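Local coordinates for Protease/Reverse transcriptase/ribonuclease H (Eastern chimpanzee simian foamy virus, PDB 7KSF), which joins an aspartic protease of viral maturation, a reverse transcriptase that makes DNA on RNA or DNA templates, and a ribonuclease H in one polypeptide, at residues Val128-Leu133 with Val329-Leu334; Leu133-Glu138 with Val339-Lys344; Asn251-His256 with Leu280-Leu285. The protein carries 1 engineered substitution. All coordinates share one frame; numbering follows the deposited sequence.

How the contacts relate
Contacts 1 and 2 share Leu-133 and fasten the chain that follows helix 117-129 to consecutive elements of the reverse transcriptase, first helix 319-336 and then strand 340-341. Their centres lie about 11 Å apart. Contact 2 is the buried one and combines backbone bonding with apolar packing; contact 1 is mostly side-chain packing and grades from a buried leucine and aromatic core to an exposed glutamine. Contact 3 is separate, its centre about 17 Å from that of contact 2 and about 21 Å from that of contact 1. It is partly buried, joins two loops within the reverse transcriptase, and mixes aromatic rings with side-chain amides and backbone carbonyls.

Contact 1 (Val128-Leu133 with Val329-Leu334); sequences VKYDNL and VFQILL
Tyr-130 and Phe-330 both hold CG anti to the carbonyl carbon (chi1 -56° for the tyrosine), whereas Leu-133 and Leu-334 both swing it anti to the backbone N. In Tyr-130 this turns the ring toward Phe-330, so that CB of Phe-330 comes to lie over one face, 4.0 Å from the centroid of the Tyr-130 ring, a CH-pi contact. In the leucines it lets the two side chains reach past each other, each toward the other's backbone. The two rings themselves meet obliquely, with planes 57° apart. Leu-334 CD2 touches the tyrosine at its edge, 3.9 Å from Tyr-130 CD2, and the opposite face carries the aliphatic CG of Lys-129. A long flat side chain suits this place because its hydroxyl can clear the apolar layer: Gln-331 NE2 donates to Tyr-130 OH at 2.9 Å with a moderately bent N-H (145°). The extended glutamine brings its CG close beside that hydroxyl, so the amide of this exposed residue is tied to a buried one. Leu-133 divides its branches. CD2 crosses to Phe-330, 3.4 Å from Phe-330 CD1, while CD1 rests against the helix backbone and 3.6 Å from Leu-333 CB. Leu-334 replies with CD1 over the backbone between Asn-132 and Leu-133, 3.8 Å from Asn-132 CB. Branched leucines fit here because each can fill two directions at once. The contact forms where helix 117-129 ends and Tyr-130 leaves helical geometry, so the chain turns alongside helix 319-336. Lys-129 NZ adds a salt bridge to Glu-327 one turn earlier on that helix, and Trp-134 meets Phe-330 edge-to-face. Leu-133 and Leu-333 also both touch Val-340 of strand 340-341, which carries this packing on into the neighbouring sheet.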
loop_
_atom_site.group_PDB
_atom_site.type_symbol
_atom_site.label_atom_id
_atom_site.label_comp_id
_atom_site.label_asym_id
_atom_site.label_seq_id
_atom_site.Cartn_x
_atom_site.Cartn_y
_atom_site.Cartn_z
ATOM N N VAL A 128 16.500 -9.678 -16.554
ATOM C CA VAL A 128 16.693 -9.797 -17.995
ATOM C C VAL A 128 16.141 -11.111 -18.529
ATOM O O VAL A 128 15.487 -11.139 -19.572
ATOM C CB VAL A 128 18.187 -9.635 -18.336
ATOM C CG1 VAL A 128 18.387 -9.617 -19.840
ATOM C CG2 VAL A 128 18.743 -8.368 -17.699
ATOM N N LYS A 129 16.405 -12.218 -17.829
ATOM C CA LYS A 129 15.926 -13.519 -18.290
ATOM C C LYS A 129 14.403 -13.553 -18.366
ATOM O O LYS A 129 13.832 -14.160 -19.281
ATOM C CB LYS A 129 16.442 -14.627 -17.370
ATOM C CG LYS A 129 16.016 -16.026 -17.800
ATOM C CD LYS A 129 16.528 -17.104 -16.854
ATOM C CE LYS A 129 16.095 -18.492 -17.317
ATOM N NZ LYS A 129 16.562 -19.586 -16.415
ATOM N N TYR A 130 13.730 -12.906 -17.418
ATOM C CA TYR A 130 12.277 -12.812 -17.456
ATOM C C TYR A 130 11.852 -11.373 -17.712
ATOM O O TYR A 130 11.032 -10.811 -16.977
ATOM C CB TYR A 130 11.681 -13.358 -16.158
ATOM C CG TYR A 130 12.119 -14.773 -15.866
ATOM C CD1 TYR A 130 13.136 -15.031 -14.958
ATOM C CD2 TYR A 130 11.535 -15.848 -16.518
ATOM C CE1 TYR A 130 13.545 -16.324 -14.700
ATOM C CE2 TYR A 130 11.939 -17.144 -16.263
ATOM C CZ TYR A 130 12.944 -17.373 -15.352
ATOM O OH TYR A 130 13.348 -18.659 -15.099
ATOM N N ASP A 131 12.410 -10.771 -18.761
ATOM C CA ASP A 131 12.041 -9.404 -19.109
ATOM C C ASP A 131 10.612 -9.337 -19.628
ATOM O O ASP A 131 9.900 -8.361 -19.372
ATOM C CB ASP A 131 13.015 -8.837 -20.142
ATOM C CG ASP A 131 12.776 -7.364 -20.421
ATOM O OD1 ASP A 131 12.727 -6.566 -19.460
ATOM O OD2 ASP A 131 12.637 -6.999 -21.608
ATOM N N ASN A 132 10.172 -10.368 -20.352
ATOM C CA ASN A 132 8.812 -10.413 -20.875
ATOM C C ASN A 132 7.768 -10.558 -19.780
ATOM O O ASN A 132 6.577 -10.380 -20.053
ATOM C CB ASN A 132 8.673 -11.563 -21.875
ATOM C CG ASN A 132 9.761 -11.551 -22.927
ATOM O OD1 ASN A 132 10.331 -10.502 -23.231
ATOM N ND2 ASN A 132 10.055 -12.716 -23.490
ATOM N N LEU A 133 8.183 -10.881 -18.557
ATOM C CA LEU A 133 7.241 -11.004 -17.451
ATOM C C LEU A 133 6.852 -9.642 -16.888
ATOM O O LEU A 133 5.683 -9.424 -16.547
ATOM C CB LEU A 133 7.843 -11.875 -16.349
ATOM C CG LEU A 133 6.949 -12.121 -15.138
ATOM C CD1 LEU A 133 5.696 -12.861 -15.561
ATOM C CD2 LEU A 133 7.700 -12.893 -14.071
ATOM N N VAL A 329 8.547 -19.086 -9.495
ATOM C CA VAL A 329 7.352 -18.252 -9.576
ATOM C C VAL A 329 7.301 -17.520 -10.912
ATOM O O VAL A 329 6.248 -17.448 -11.555
ATOM C CB VAL A 329 7.313 -17.270 -8.392
ATOM C CG1 VAL A 329 6.170 -16.276 -8.554
ATOM C CG2 VAL A 329 7.183 -18.021 -7.082
ATOM N N PHE A 330 8.436 -16.971 -11.348
ATOM C CA PHE A 330 8.448 -16.174 -12.570
ATOM C C PHE A 330 8.112 -17.015 -13.789
ATOM O O PHE A 330 7.365 -16.570 -14.671
ATOM C CB PHE A 330 9.806 -15.495 -12.748
ATOM C CG PHE A 330 10.087 -14.429 -11.735
ATOM C CD1 PHE A 330 9.052 -13.808 -11.061
ATOM C CD2 PHE A 330 11.387 -14.050 -11.456
ATOM C CE1 PHE A 330 9.306 -12.828 -10.125
ATOM C CE2 PHE A 330 11.647 -13.073 -10.522
ATOM C CZ PHE A 330 10.606 -12.458 -9.856
ATOM N N GLN A 331 8.651 -18.235 -13.866
ATOM C CA GLN A 331 8.359 -19.091 -15.009
ATOM C C GLN A 331 6.868 -19.380 -15.105
ATOM O O GLN A 331 6.283 -19.329 -16.192
ATOM C CB GLN A 331 9.152 -20.393 -14.911
ATOM C CG GLN A 331 10.655 -20.217 -15.017
ATOM C CD GLN A 331 11.406 -21.517 -14.819
ATOM O OE1 GLN A 331 10.824 -22.523 -14.416
ATOM N NE2 GLN A 331 12.704 -21.503 -15.102
ATOM N N ILE A 332 6.232 -19.671 -13.970
ATOM C CA ILE A 332 4.791 -19.921 -13.959
ATOM C C ILE A 332 4.039 -18.709 -14.495
ATOM O O ILE A 332 3.235 -18.816 -15.427
ATOM C CB ILE A 332 4.318 -20.292 -12.543
ATOM C CG1 ILE A 332 4.954 -21.609 -12.088
ATOM C CG2 ILE A 332 2.799 -20.386 -12.499
ATOM C CD1 ILE A 332 4.565 -22.023 -10.688
ATOM N N LEU A 333 4.305 -17.535 -13.917
ATOM C CA LEU A 333 3.575 -16.338 -14.323
ATOM C C LEU A 333 3.865 -15.977 -15.774
ATOM O O LEU A 333 2.980 -15.490 -16.486
ATOM C CB LEU A 333 3.926 -15.172 -13.401
ATOM C CG LEU A 333 3.687 -15.432 -11.914
ATOM C CD1 LEU A 333 4.109 -14.235 -11.079
ATOM C CD2 LEU A 333 2.229 -15.786 -11.656
ATOM N N LEU A 334 5.095 -16.216 -16.232
ATOM C CA LEU A 334 5.415 -15.958 -17.631
ATOM C C LEU A 334 4.795 -17.008 -18.541
ATOM O O LEU A 334 4.307 -16.682 -19.628
ATOM C CB LEU A 334 6.928 -15.909 -17.827
ATOM C CG LEU A 334 7.398 -15.509 -19.226
ATOM C CD1 LEU A 334 7.033 -14.061 -19.515
ATOM C CD2 LEU A 334 8.891 -15.729 -19.358
#

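Contact 2 (Leu133-Glu138 with Val339-Lys344)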
loop_
_atom_site.group_PDB
_atom_site.type_symbol
_atom_site.label_atom_id
_atom_site.label_comp_id
_atom_site.label_asym_id
_atom_site.label_seq_id
_atom_site.Cartn_x
_atom_site.Cartn_y
_atom_site.Cartn_z
ATOM N N LEU A 133 8.183 -10.881 -18.557
ATOM C CA LEU A 133 7.241 -11.004 -17.451
ATOM C C LEU A 133 6.852 -9.642 -16.888
ATOM O O LEU A 133 5.683 -9.424 -16.547
ATOM C CB LEU A 133 7.843 -11.875 -16.349
ATOM C CG LEU A 133 6.949 -12.121 -15.138
ATOM C CD1 LEU A 133 5.696 -12.861 -15.561
ATOM C CD2 LEU A 133 7.700 -12.893 -14.071
ATOM N N TRP A 134 7.804 -8.722 -16.784
ATOM C CA TRP A 134 7.525 -7.414 -16.219
ATOM C C TRP A 134 6.635 -6.604 -17.156
ATOM O O TRP A 134 6.590 -6.842 -18.368
ATOM C CB TRP A 134 8.827 -6.659 -15.954
ATOM C CG TRP A 134 9.960 -7.555 -15.553
ATOM C CD1 TRP A 134 11.130 -7.743 -16.225
ATOM C CD2 TRP A 134 10.021 -8.399 -14.398
ATOM N NE1 TRP A 134 11.924 -8.646 -15.556
ATOM C CE2 TRP A 134 11.263 -9.063 -14.431
ATOM C CE3 TRP A 134 9.148 -8.655 -13.337
ATOM C CZ2 TRP A 134 11.653 -9.965 -13.443
ATOM C CZ3 TRP A 134 9.537 -9.548 -12.360
ATOM C CH2 TRP A 134 10.779 -10.193 -12.418
ATOM N N GLN A 135 5.918 -5.641 -16.581
ATOM C CA GLN A 135 5.083 -4.755 -17.378
ATOM C C GLN A 135 5.953 -3.657 -17.975
ATOM O O GLN A 135 6.608 -2.908 -17.242
ATOM C CB GLN A 135 3.964 -4.149 -16.537
ATOM C CG GLN A 135 2.881 -3.493 -17.374
ATOM C CD GLN A 135 2.131 -2.413 -16.627
ATOM O OE1 GLN A 135 2.349 -2.195 -15.436
ATOM N NE2 GLN A 135 1.241 -1.723 -17.329
ATOM N N HIS A 136 5.966 -3.569 -19.302
ATOM C CA HIS A 136 6.722 -2.543 -20.008
ATOM C C HIS A 136 5.868 -1.358 -20.429
ATOM O O HIS A 136 6.313 -0.213 -20.319
ATOM C CB HIS A 136 7.396 -3.149 -21.241
ATOM C CG HIS A 136 8.335 -4.269 -20.928
ATOM N ND1 HIS A 136 9.701 -4.098 -20.869
ATOM C CD2 HIS A 136 8.106 -5.574 -20.650
ATOM C CE1 HIS A 136 10.273 -5.251 -20.573
ATOM N NE2 HIS A 136 9.329 -6.163 -20.435
ATOM N N TRP A 137 4.654 -1.603 -20.913
ATOM C CA TRP A 137 3.765 -0.538 -21.351
ATOM C C TRP A 137 2.703 -0.279 -20.293
ATOM O O TRP A 137 2.292 -1.197 -19.576
ATOM C CB TRP A 137 3.092 -0.890 -22.678
ATOM C CG TRP A 137 4.051 -1.236 -23.764
ATOM C CD1 TRP A 137 4.498 -2.480 -24.098
ATOM C CD2 TRP A 137 4.691 -0.325 -24.660
ATOM N NE1 TRP A 137 5.377 -2.401 -25.147
ATOM C CE2 TRP A 137 5.514 -1.085 -25.510
ATOM C CE3 TRP A 137 4.649 1.062 -24.822
ATOM C CZ2 TRP A 137 6.288 -0.507 -26.513
ATOM C CZ3 TRP A 137 5.415 1.633 -25.816
ATOM C CH2 TRP A 137 6.224 0.854 -26.646
ATOM N N GLU A 138 2.267 0.972 -20.194
ATOM C CA GLU A 138 1.115 1.274 -19.360
ATOM C C GLU A 138 -0.129 0.622 -19.953
ATOM O O GLU A 138 -0.281 0.538 -21.177
ATOM C CB GLU A 138 0.916 2.785 -19.238
ATOM C CG GLU A 138 2.013 3.506 -18.465
ATOM C CD GLU A 138 1.621 4.925 -18.090
ATOM O OE1 GLU A 138 0.461 5.307 -18.342
ATOM O OE2 GLU A 138 2.473 5.655 -17.541
ATOM N N VAL A 339 1.397 -10.757 -16.028
ATOM C CA VAL A 339 2.278 -9.606 -16.165
ATOM C C VAL A 339 2.473 -8.995 -14.787
ATOM O O VAL A 339 1.494 -8.715 -14.084
ATOM C CB VAL A 339 1.702 -8.567 -17.144
ATOM C CG1 VAL A 339 2.532 -7.311 -17.120
ATOM C CG2 VAL A 339 1.642 -9.139 -18.548
ATOM N N VAL A 340 3.736 -8.802 -14.397
ATOM C CA VAL A 340 4.101 -8.275 -13.086
ATOM C C VAL A 340 4.458 -6.803 -13.224
ATOM O O VAL A 340 5.180 -6.408 -14.149
ATOM C CB VAL A 340 5.276 -9.067 -12.478
ATOM C CG1 VAL A 340 5.630 -8.535 -11.098
ATOM C CG2 VAL A 340 4.947 -10.547 -12.415
ATOM N N SER A 341 3.956 -5.987 -12.301
ATOM C CA SER A 341 4.269 -4.563 -12.250
ATOM C C SER A 341 5.347 -4.343 -11.198
ATOM O O SER A 341 5.113 -4.549 -10.004
ATOM C CB SER A 341 3.021 -3.743 -11.930
ATOM O OG SER A 341 3.354 -2.389 -11.669
ATOM N N LEU A 342 6.533 -3.930 -11.638
ATOM C CA LEU A 342 7.615 -3.619 -10.712
ATOM C C LEU A 342 7.486 -2.231 -10.104
ATOM O O LEU A 342 8.377 -1.811 -9.357
ATOM C CB LEU A 342 8.963 -3.759 -11.419
ATOM C CG LEU A 342 9.212 -5.161 -11.976
ATOM C CD1 LEU A 342 10.507 -5.206 -12.761
ATOM C CD2 LEU A 342 9.227 -6.185 -10.854
ATOM N N LYS A 343 6.401 -1.513 -10.405
ATOM C CA LYS A 343 6.181 -0.203 -9.805
ATOM C C LYS A 343 5.918 -0.328 -8.310
ATOM O O LYS A 343 6.460 0.440 -7.505
ATOM C CB LYS A 343 5.013 0.495 -10.500
ATOM C CG LYS A 343 4.637 1.835 -9.896
ATOM C CD LYS A 343 3.455 2.448 -10.626
ATOM C CE LYS A 343 3.160 3.851 -10.126
ATOM N NZ LYS A 343 4.335 4.751 -10.288
ATOM N N LYS A 344 5.090 -1.295 -7.920
ATOM C CA LYS A 344 4.730 -1.497 -6.523
ATOM C C LYS A 344 5.212 -2.836 -5.980
ATOM O O LYS A 344 4.882 -3.185 -4.840
ATOM C CB LYS A 344 3.214 -1.370 -6.347
ATOM C CG LYS A 344 2.641 -0.039 -6.819
ATOM C CD LYS A 344 3.208 1.128 -6.019
ATOM C CE LYS A 344 2.582 2.450 -6.442
ATOM N NZ LYS A 344 3.061 3.590 -5.606
#
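A single parallel beta bridge pairs Trp-134 with Val-340 and adds a short piece of the chain that follows helix 117-129 to the edge of the reverse transcriptase's palm sheet, where strand 340-341 already pairs with strand 243-249. Val-340 supplies both bonds: its N donates to Leu-133 O at 3.0 Å, and its O accepts from Gln-135 N at 2.7 Å. The dense part lies on the side of Leu-133, Trp-134, Val-340 and Leu-342. Beta-branched Val-340 suits a strand, and its CG2 packs 3.7 Å from Leu-133 CG. The broad indole receives both methyls of Leu-342, whose CG is anti to the carbonyl carbon (chi1 -59°): CD1 makes a CH-pi contact over the five-membered ring, and CD2 lies 3.5 Å from Trp-134 CE3. The one polar atom of the indole, NE1, bonds to Phe-127 O. Buried Val-339 still packs closely, its CG1 3.5 Å from Gln-135 CB in the aliphatic start of that side chain. The looser, partly exposed side is at Gln-135 and Ser-341, where polar ends suit the surface and Gln-135 OE1 comes no nearer than 3.9 Å to CB and OG of Ser-341.

Contact 3 (Asn251-His256 with Leu280-Leu285); sequences NGFWAH and LPQGFL
Leu-280 opens the pairing with a backbone bond: its N donates to His-256 O at 2.8 Å. Its side chain lies across the start of the histidine, CD1 3.5 Å from His-256 CB, while Leu-280 CB meets Phe-253 CB at 3.9 Å. A branched apolar residue suits this place between the CB atoms of Phe-253 and His-256. The carbonyl of Leu-280 faces the edge of the Trp-254 indole, in its plane, with O 3.2 Å from Trp-254 CD1. Pro-281 follows, its CA also near that edge; it begins a type II beta turn, and its own carbonyl bonds to Ser-287 OG. Gln-282 carries much of the side-chain contact with the rings. Its CA stands over one face of the Phe-253 ring, whose opposite face is covered by the backbone of Asn-251. Chi1 of 53° places CG between the backbone N and carbonyl carbon, and the extended chain beyond runs obliquely past the phenylalanine. Gln-282 CB is 3.4 Å from Phe-253 CE1. Gln-282 OE1 lies 2.8 Å from Asn-251 ND2. On the tryptophan side, Gln-282 NE2 is 3.7 Å from Trp-254 CZ2. The two amide planes are turned 68° apart, and Asn-251 ND2 also sits over a face of the indole. Gly-283 takes the third position of the turn with phi near 90°, where a beta carbon would strike the preceding carbonyl O; its O is bonded by Asn-218 ND2. Leu-280 to Gly-283 match the LPQG motif of retroviral reverse transcriptases, and in relatives these two loops border the nucleotide site. Phe-253 and Trp-254 thus pack against the aliphatic part and amide of Gln-282 while its OE1 lies close to Asn-251 ND2, consistent with positioning this glutamine beside that site.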
loop_
_atom_site.group_PDB
_atom_site.type_symbol
_atom_site.label_atom_id
_atom_site.label_comp_id
_atom_site.label_asym_id
_atom_site.label_seq_id
_atom_site.Cartn_x
_atom_site.Cartn_y
_atom_site.Cartn_z
ATOM N N ASN A 251 -3.482 -5.865 -13.079
ATOM C CA ASN A 251 -4.918 -6.119 -13.212
ATOM C C ASN A 251 -5.297 -7.474 -13.822
ATOM O O ASN A 251 -5.877 -7.570 -14.903
ATOM C CB ASN A 251 -5.600 -4.983 -13.983
ATOM C CG ASN A 251 -5.900 -3.778 -13.108
ATOM O OD1 ASN A 251 -5.276 -3.583 -12.064
ATOM N ND2 ASN A 251 -6.865 -2.968 -13.527
ATOM N N GLY A 252 -4.950 -8.525 -13.077
ATOM C CA GLY A 252 -4.952 -9.873 -13.625
ATOM C C GLY A 252 -6.289 -10.284 -14.206
ATOM O O GLY A 252 -6.347 -11.050 -15.171
ATOM N N PHE A 253 -7.384 -9.779 -13.633
ATOM C CA PHE A 253 -8.697 -10.075 -14.191
ATOM C C PHE A 253 -8.817 -9.625 -15.642
ATOM O O PHE A 253 -9.666 -10.146 -16.370
ATOM C CB PHE A 253 -9.791 -9.430 -13.338
ATOM C CG PHE A 253 -9.379 -8.140 -12.700
ATOM C CD1 PHE A 253 -9.187 -7.009 -13.470
ATOM C CD2 PHE A 253 -9.188 -8.061 -11.331
ATOM C CE1 PHE A 253 -8.805 -5.819 -12.887
ATOM C CE2 PHE A 253 -8.807 -6.873 -10.744
ATOM C CZ PHE A 253 -8.613 -5.749 -11.522
ATOM N N TRP A 254 -7.975 -8.690 -16.087
ATOM C CA TRP A 254 -7.931 -8.360 -17.505
ATOM C C TRP A 254 -7.230 -9.429 -18.335
ATOM O O TRP A 254 -7.186 -9.303 -19.562
ATOM C CB TRP A 254 -7.245 -7.011 -17.720
ATOM C CG TRP A 254 -8.058 -5.842 -17.257
ATOM C CD1 TRP A 254 -9.382 -5.848 -16.922
ATOM C CD2 TRP A 254 -7.605 -4.494 -17.070
ATOM N NE1 TRP A 254 -9.780 -4.591 -16.539
ATOM C CE2 TRP A 254 -8.707 -3.742 -16.622
ATOM C CE3 TRP A 254 -6.374 -3.854 -17.240
ATOM C CZ2 TRP A 254 -8.616 -2.379 -16.341
ATOM C CZ3 TRP A 254 -6.285 -2.504 -16.962
ATOM C CH2 TRP A 254 -7.399 -1.780 -16.517
ATOM N N ALA A 255 -6.685 -10.472 -17.712
ATOM C CA ALA A 255 -6.054 -11.542 -18.476
ATOM C C ALA A 255 -7.000 -12.702 -18.754
ATOM O O ALA A 255 -6.799 -13.428 -19.733
ATOM C CB ALA A 255 -4.812 -12.061 -17.746
ATOM N N HIS A 256 -8.021 -12.887 -17.923
ATOM C CA HIS A 256 -8.970 -13.980 -18.097
ATOM C C HIS A 256 -10.055 -13.572 -19.079
ATOM O O HIS A 256 -10.829 -12.653 -18.779
ATOM C CB HIS A 256 -9.596 -14.363 -16.770
ATOM C CG HIS A 256 -8.667 -15.099 -15.857
ATOM N ND1 HIS A 256 -7.518 -14.528 -15.349
ATOM C CD2 HIS A 256 -8.719 -16.355 -15.351
ATOM C CE1 HIS A 256 -6.902 -15.405 -14.575
ATOM N NE2 HIS A 256 -7.612 -16.520 -14.558
ATOM N N LEU A 280 -12.289 -10.386 -18.001
ATOM C CA LEU A 280 -12.980 -10.073 -16.759
ATOM C C LEU A 280 -12.748 -8.608 -16.398
ATOM O O LEU A 280 -11.616 -8.119 -16.485
ATOM C CB LEU A 280 -12.492 -10.969 -15.619
ATOM C CG LEU A 280 -12.758 -12.474 -15.673
ATOM C CD1 LEU A 280 -12.021 -13.152 -14.534
ATOM C CD2 LEU A 280 -14.246 -12.769 -15.592
ATOM N N PRO A 281 -13.789 -7.879 -16.001
ATOM C CA PRO A 281 -13.604 -6.482 -15.597
ATOM C C PRO A 281 -13.516 -6.309 -14.087
ATOM O O PRO A 281 -14.019 -7.138 -13.323
ATOM C CB PRO A 281 -14.846 -5.792 -16.171
ATOM C CG PRO A 281 -15.884 -6.912 -16.334
ATOM C CD PRO A 281 -15.213 -8.238 -16.073
ATOM N N GLN A 282 -12.864 -5.235 -13.650
ATOM C CA GLN A 282 -12.749 -4.939 -12.229
ATOM C C GLN A 282 -14.040 -4.316 -11.715
ATOM O O GLN A 282 -14.712 -3.562 -12.424
ATOM C CB GLN A 282 -11.569 -4.004 -11.969
ATOM C CG GLN A 282 -11.581 -2.735 -12.803
ATOM C CD GLN A 282 -10.260 -1.990 -12.746
ATOM O OE1 GLN A 282 -9.297 -2.454 -12.136
ATOM N NE2 GLN A 282 -10.207 -0.830 -13.389
ATOM N N GLY A 283 -14.456 -4.599 -10.527
ATOM C CA GLY A 283 -15.725 -4.207 -9.957
ATOM C C GLY A 283 -16.850 -5.193 -10.191
ATOM O O GLY A 283 -17.944 -5.000 -9.647
ATOM N N PHE A 284 -16.617 -6.234 -10.989
ATOM C CA PHE A 284 -17.593 -7.287 -11.221
ATOM C C PHE A 284 -17.687 -8.200 -9.999
ATOM O O PHE A 284 -16.799 -8.227 -9.142
ATOM C CB PHE A 284 -17.218 -8.094 -12.469
ATOM C CG PHE A 284 -18.206 -9.173 -12.824
ATOM C CD1 PHE A 284 -17.912 -10.507 -12.584
ATOM C CD2 PHE A 284 -19.426 -8.855 -13.392
ATOM C CE1 PHE A 284 -18.817 -11.500 -12.907
ATOM C CE2 PHE A 284 -20.337 -9.844 -13.719
ATOM C CZ PHE A 284 -20.031 -11.170 -13.478
ATOM N N LEU A 285 -18.785 -8.956 -9.928
ATOM C CA LEU A 285 -19.067 -9.748 -8.737
ATOM C C LEU A 285 -18.097 -10.919 -8.596
ATOM O O LEU A 285 -17.524 -11.134 -7.524
ATOM C CB LEU A 285 -20.511 -10.248 -8.768
ATOM C CG LEU A 285 -21.015 -10.913 -7.488
ATOM C CD1 LEU A 285 -20.863 -9.976 -6.297
ATOM C CD2 LEU A 285 -22.459 -11.362 -7.639
#